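PDB 6KGU: penicillin-binding protein PbpB from Mycobacterium tuberculosis, which synthesises cross-linked peptidoglycan from lipid intermediates during cell wall biogenesis and is a target of beta-lactam antibiotics such as aztreonam. Local coordinates for residues A[259-264]-A[389-394]; A[494-499]-A[516-521]. All blocks are in the same frame, centred on the assembly; numbering follows the deposited sequence.

Contact 1: residues A[259-264]-A[389-394]; sequences PAVSSP and TLLQMT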
# COMPACT_ATOMS: atom_id res chain seq x y z
N PRO A 259 -6.38 5.88 -7.00
CA PRO A 259 -6.90 4.56 -6.58
C PRO A 259 -6.23 3.97 -5.34
O PRO A 259 -6.88 3.20 -4.62
CB PRO A 259 -6.63 3.66 -7.79
CG PRO A 259 -6.47 4.57 -8.94
CD PRO A 259 -5.96 5.89 -8.41
N ALA A 260 -4.95 4.26 -5.12
CA ALA A 260 -4.25 3.75 -3.93
C ALA A 260 -4.98 4.09 -2.64
O ALA A 260 -4.82 3.38 -1.63
CB ALA A 260 -2.82 4.33 -3.87
N VAL A 261 -5.76 5.17 -2.63
CA VAL A 261 -6.53 5.53 -1.45
C VAL A 261 -8.03 5.41 -1.67
O VAL A 261 -8.77 5.23 -0.70
CB VAL A 261 -6.18 6.94 -0.93
CG1 VAL A 261 -4.70 7.05 -0.57
CG2 VAL A 261 -6.62 8.03 -1.93
N SER A 262 -8.51 5.51 -2.92
CA SER A 262 -9.94 5.62 -3.15
C SER A 262 -10.63 4.29 -3.46
O SER A 262 -11.85 4.24 -3.41
CB SER A 262 -10.21 6.57 -4.33
OG SER A 262 -9.92 5.87 -5.52
N SER A 263 -9.90 3.23 -3.80
CA SER A 263 -10.51 2.07 -4.45
C SER A 263 -10.18 0.80 -3.69
O SER A 263 -9.15 0.16 -3.96
CB SER A 263 -10.05 1.97 -5.91
OG SER A 263 -10.32 3.20 -6.59
N PRO A 264 -11.03 0.38 -2.75
CA PRO A 264 -10.71 -0.81 -1.95
C PRO A 264 -10.91 -2.08 -2.76
O PRO A 264 -11.60 -2.09 -3.78
CB PRO A 264 -11.69 -0.74 -0.77
CG PRO A 264 -12.91 0.05 -1.34
CD PRO A 264 -12.26 1.06 -2.28
N THR A 389 -7.98 -0.61 1.13
CA THR A 389 -7.21 0.11 0.14
C THR A 389 -5.76 -0.37 0.12
O THR A 389 -5.27 -1.02 1.05
CB THR A 389 -7.26 1.61 0.42
OG1 THR A 389 -6.60 1.87 1.65
CG2 THR A 389 -8.72 2.08 0.52
N LEU A 390 -5.07 -0.04 -0.97
CA LEU A 390 -3.64 -0.27 -1.05
C LEU A 390 -2.90 0.39 0.11
O LEU A 390 -1.95 -0.18 0.66
CB LEU A 390 -3.10 0.25 -2.39
CG LEU A 390 -1.64 -0.15 -2.67
CD1 LEU A 390 -1.49 -1.65 -2.51
CD2 LEU A 390 -1.18 0.28 -4.08
N LEU A 391 -3.31 1.61 0.48
CA LEU A 391 -2.62 2.31 1.56
C LEU A 391 -2.82 1.58 2.89
O LEU A 391 -1.88 1.44 3.68
CB LEU A 391 -3.11 3.76 1.66
CG LEU A 391 -2.46 4.58 2.77
CD1 LEU A 391 -0.95 4.71 2.57
CD2 LEU A 391 -3.12 5.97 2.86
N GLN A 392 -4.07 1.16 3.18
CA GLN A 392 -4.33 0.36 4.37
C GLN A 392 -3.50 -0.92 4.38
O GLN A 392 -2.92 -1.30 5.40
CB GLN A 392 -5.82 0.01 4.44
CG GLN A 392 -6.72 1.16 4.85
CD GLN A 392 -8.17 0.77 4.83
OE1 GLN A 392 -8.60 -0.00 3.97
NE2 GLN A 392 -8.96 1.31 5.77
N MET A 393 -3.49 -1.64 3.25
CA MET A 393 -2.71 -2.87 3.16
C MET A 393 -1.25 -2.60 3.48
O MET A 393 -0.65 -3.28 4.33
CB MET A 393 -2.85 -3.46 1.75
CG MET A 393 -2.11 -4.77 1.52
SD MET A 393 -2.14 -5.25 -0.23
CE MET A 393 -0.53 -4.66 -0.77
N THR A 394 -0.67 -1.59 2.82
CA THR A 394 0.72 -1.22 3.08
C THR A 394 0.91 -0.78 4.53
O THR A 394 1.96 -1.04 5.13
CB THR A 394 1.13 -0.12 2.11
OG1 THR A 394 0.81 -0.54 0.77
CG2 THR A 394 2.61 0.14 2.18
O HOH W 1 -6.66 0.96 -3.32

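Contact 2: residues A[494-499]-A[516-521]; sequences YWITFA and DNPARN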
# COMPACT_ATOMS: atom_id res chain seq x y z
N TYR A 494 -8.52 -11.87 -11.28
CA TYR A 494 -7.87 -11.74 -9.98
C TYR A 494 -7.44 -10.31 -9.66
O TYR A 494 -7.13 -9.52 -10.55
CB TYR A 494 -6.62 -12.60 -9.88
CG TYR A 494 -6.81 -14.00 -10.36
CD1 TYR A 494 -5.96 -14.55 -11.30
CD2 TYR A 494 -7.85 -14.78 -9.87
CE1 TYR A 494 -6.13 -15.84 -11.75
CE2 TYR A 494 -8.03 -16.06 -10.30
CZ TYR A 494 -7.17 -16.59 -11.24
OH TYR A 494 -7.37 -17.87 -11.67
N TRP A 495 -7.44 -10.00 -8.36
CA TRP A 495 -6.60 -8.95 -7.82
C TRP A 495 -5.31 -9.61 -7.35
O TRP A 495 -5.35 -10.49 -6.48
CB TRP A 495 -7.23 -8.23 -6.63
CG TRP A 495 -8.21 -7.22 -6.98
CD1 TRP A 495 -8.03 -6.10 -7.77
CD2 TRP A 495 -9.56 -7.18 -6.53
NE1 TRP A 495 -9.20 -5.39 -7.85
CE2 TRP A 495 -10.16 -6.03 -7.09
CE3 TRP A 495 -10.32 -8.02 -5.70
CZ2 TRP A 495 -11.49 -5.69 -6.86
CZ3 TRP A 495 -11.65 -7.67 -5.46
CH2 TRP A 495 -12.21 -6.52 -6.04
N ILE A 496 -4.18 -9.16 -7.90
CA ILE A 496 -2.85 -9.60 -7.49
C ILE A 496 -2.26 -8.53 -6.58
O ILE A 496 -2.26 -7.34 -6.93
CB ILE A 496 -1.95 -9.83 -8.71
CG1 ILE A 496 -2.63 -10.81 -9.68
CG2 ILE A 496 -0.53 -10.22 -8.30
CD1 ILE A 496 -3.13 -12.05 -9.07
N THR A 497 -1.74 -8.94 -5.43
CA THR A 497 -1.12 -8.04 -4.47
C THR A 497 0.25 -8.58 -4.07
O THR A 497 0.51 -9.78 -4.14
CB THR A 497 -1.96 -7.89 -3.20
OG1 THR A 497 -2.34 -9.18 -2.71
CG2 THR A 497 -3.22 -7.06 -3.50
N PHE A 498 1.12 -7.66 -3.67
CA PHE A 498 2.34 -7.99 -2.95
C PHE A 498 2.57 -6.89 -1.93
O PHE A 498 2.39 -5.71 -2.25
CB PHE A 498 3.59 -8.14 -3.85
CG PHE A 498 4.77 -8.81 -3.16
CD1 PHE A 498 5.64 -8.08 -2.35
CD2 PHE A 498 4.99 -10.18 -3.27
CE1 PHE A 498 6.71 -8.70 -1.70
CE2 PHE A 498 6.04 -10.80 -2.61
CZ PHE A 498 6.90 -10.06 -1.82
N ALA A 499 2.94 -7.26 -0.72
CA ALA A 499 3.36 -6.28 0.27
C ALA A 499 4.63 -6.82 0.90
O ALA A 499 4.69 -8.00 1.24
CB ALA A 499 2.29 -6.05 1.34
N ASP A 516 -4.65 -5.18 -11.21
CA ASP A 516 -6.03 -5.53 -11.51
C ASP A 516 -6.04 -6.48 -12.69
O ASP A 516 -5.88 -6.07 -13.84
CB ASP A 516 -6.86 -4.28 -11.78
CG ASP A 516 -8.33 -4.60 -12.08
OD1 ASP A 516 -8.68 -5.80 -12.25
OD2 ASP A 516 -9.15 -3.67 -12.16
N ASN A 517 -6.22 -7.76 -12.39
CA ASN A 517 -6.36 -8.83 -13.38
C ASN A 517 -5.29 -8.88 -14.47
O ASN A 517 -5.60 -8.77 -15.66
CB ASN A 517 -7.75 -8.76 -14.01
CG ASN A 517 -8.07 -10.02 -14.80
OD1 ASN A 517 -7.75 -11.13 -14.37
ND2 ASN A 517 -8.67 -9.84 -15.96
N PRO A 518 -4.02 -9.07 -14.11
CA PRO A 518 -2.99 -9.20 -15.14
C PRO A 518 -3.11 -10.54 -15.86
O PRO A 518 -3.55 -11.54 -15.30
CB PRO A 518 -1.68 -9.13 -14.34
CG PRO A 518 -2.04 -9.71 -13.00
CD PRO A 518 -3.49 -9.31 -12.75
N ALA A 519 -2.74 -10.52 -17.15
CA ALA A 519 -2.62 -11.75 -17.92
C ALA A 519 -1.27 -12.42 -17.70
O ALA A 519 -1.14 -13.62 -17.95
CB ALA A 519 -2.84 -11.45 -19.41
N ARG A 520 -0.27 -11.67 -17.23
CA ARG A 520 1.10 -12.15 -17.07
C ARG A 520 1.68 -11.55 -15.80
O ARG A 520 1.07 -10.70 -15.15
CB ARG A 520 1.98 -11.77 -18.29
CG ARG A 520 1.48 -12.36 -19.62
CD ARG A 520 2.20 -11.75 -20.83
NE ARG A 520 1.84 -10.35 -21.02
CZ ARG A 520 0.72 -9.96 -21.62
NH1 ARG A 520 -0.13 -10.85 -22.08
NH2 ARG A 520 0.45 -8.67 -21.73
N ASN A 521 2.88 -12.00 -15.43
CA ASN A 521 3.71 -11.38 -14.40
C ASN A 521 3.94 -9.90 -14.63
O ASN A 521 3.79 -9.41 -15.76
CB ASN A 521 5.09 -12.03 -14.33
CG ASN A 521 5.13 -13.17 -13.40
OD1 ASN A 521 4.08 -13.69 -13.02
ND2 ASN A 521 6.34 -13.60 -13.02

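Contact 1: residues A[259-264]-A[389-394]
The carbonyl oxygen of Ala260 accepts the backbone N-H of Leu391, N to O 3.1 Å, with the donor in the carbonyl plane at a C=O...N angle of 158°. CB of Thr389, the N-cap residue, lies beside the same oxygen at 3.6 Å. One amide earlier, Leu390 N gives its hydrogen to a water at 3.0 Å, and this water in turn donates to the carbonyl oxygens of Pro259 and Ser263, tying the short helical turn 259-262 and the residue after it to the beginning of the other helix. Thr389 caps that beginning: its OG1 accepts from Gln392 N at 3.0 Å, while OE1 of Gln392 accepts from Thr389 N. At chi1 66° OG1 sits between the backbone N and the carbonyl carbon, and the methyl CG2, anti to that carbon, lies against Val261 O at 3.4 Å. Val261 and Leu391 run side by side, CG1 to CD2 3.9 Å, and both also touch Met236. Gln352 O and Ala363 O hold NE2 of Gln392, fixing the amide that completes the cap. The result is a classic capping box, here at the N-terminus of helix 390-401, packed over strands 220-227 and 233-238 of the transpeptidase domain's antiparallel sheet.

Contact 2: residues A[494-499]-A[516-521]
Two polar bonds join Tyr494 to Asn517, one through the backbone and one through a side chain. Asn517 N lies 2.7 Å from Tyr494 O, but the N-H...O angle is only 130°, and the bond is weak. The return bond runs from Tyr494 N to Asn517 OD1 over 3.3 Å, the donor standing above the carbonyl plane of the amide. A chi1 of -167° carries the amide of Asn517 away from its own N, and OD1 comes within bonding distance of Tyr494 N. This is where antiparallel pairing gives out: Trp495 and Asp516 still form a non-hydrogen-bonded pair, and the chain then turns away at Asn517, with phi and psi both positive. The strands, 493-502 and 509-516, are neighbours in the central antiparallel sheet of the penicillin-binding transpeptidase fold, and Tyr494 touches the bound aztreonam. Apolar contact comes from Ile496, whose CG1 meets CD and CG of Pro518, each at 3.5 Å, the branch slanting across the CG-CD bond. On the sheet face shared by Trp495 and Asp516, the indole carbon CD1 approaches Asp516 CA at 4.3 Å. Beyond the segments, the indole meets Phe265, and Pro518 O accepts a hydrogen bond from His528 ND1.

How the contacts relate
Contact 1 is buried, near the centre of the chain, whereas contact 2 is partly buried where two inner strands of the sheet part, beside the antibiotic pocket. Their centres lie 15 Å apart, yet they touch through Met393 of helix 390-401: its CE reaches Phe498 O at 3.4 Å and Ala499 CB at 3.8 Å. The helix capped in contact 1 thus lies against the middle of the strand whose beginning makes the pairing of contact 2. Both lie in the transpeptidase domain, contact 1 packed on the sheet and contact 2 part of it. Their chemistry follows their place: backbone amides engaged at a buried helix start, against a mixed backbone and side-chain link where a strand ends.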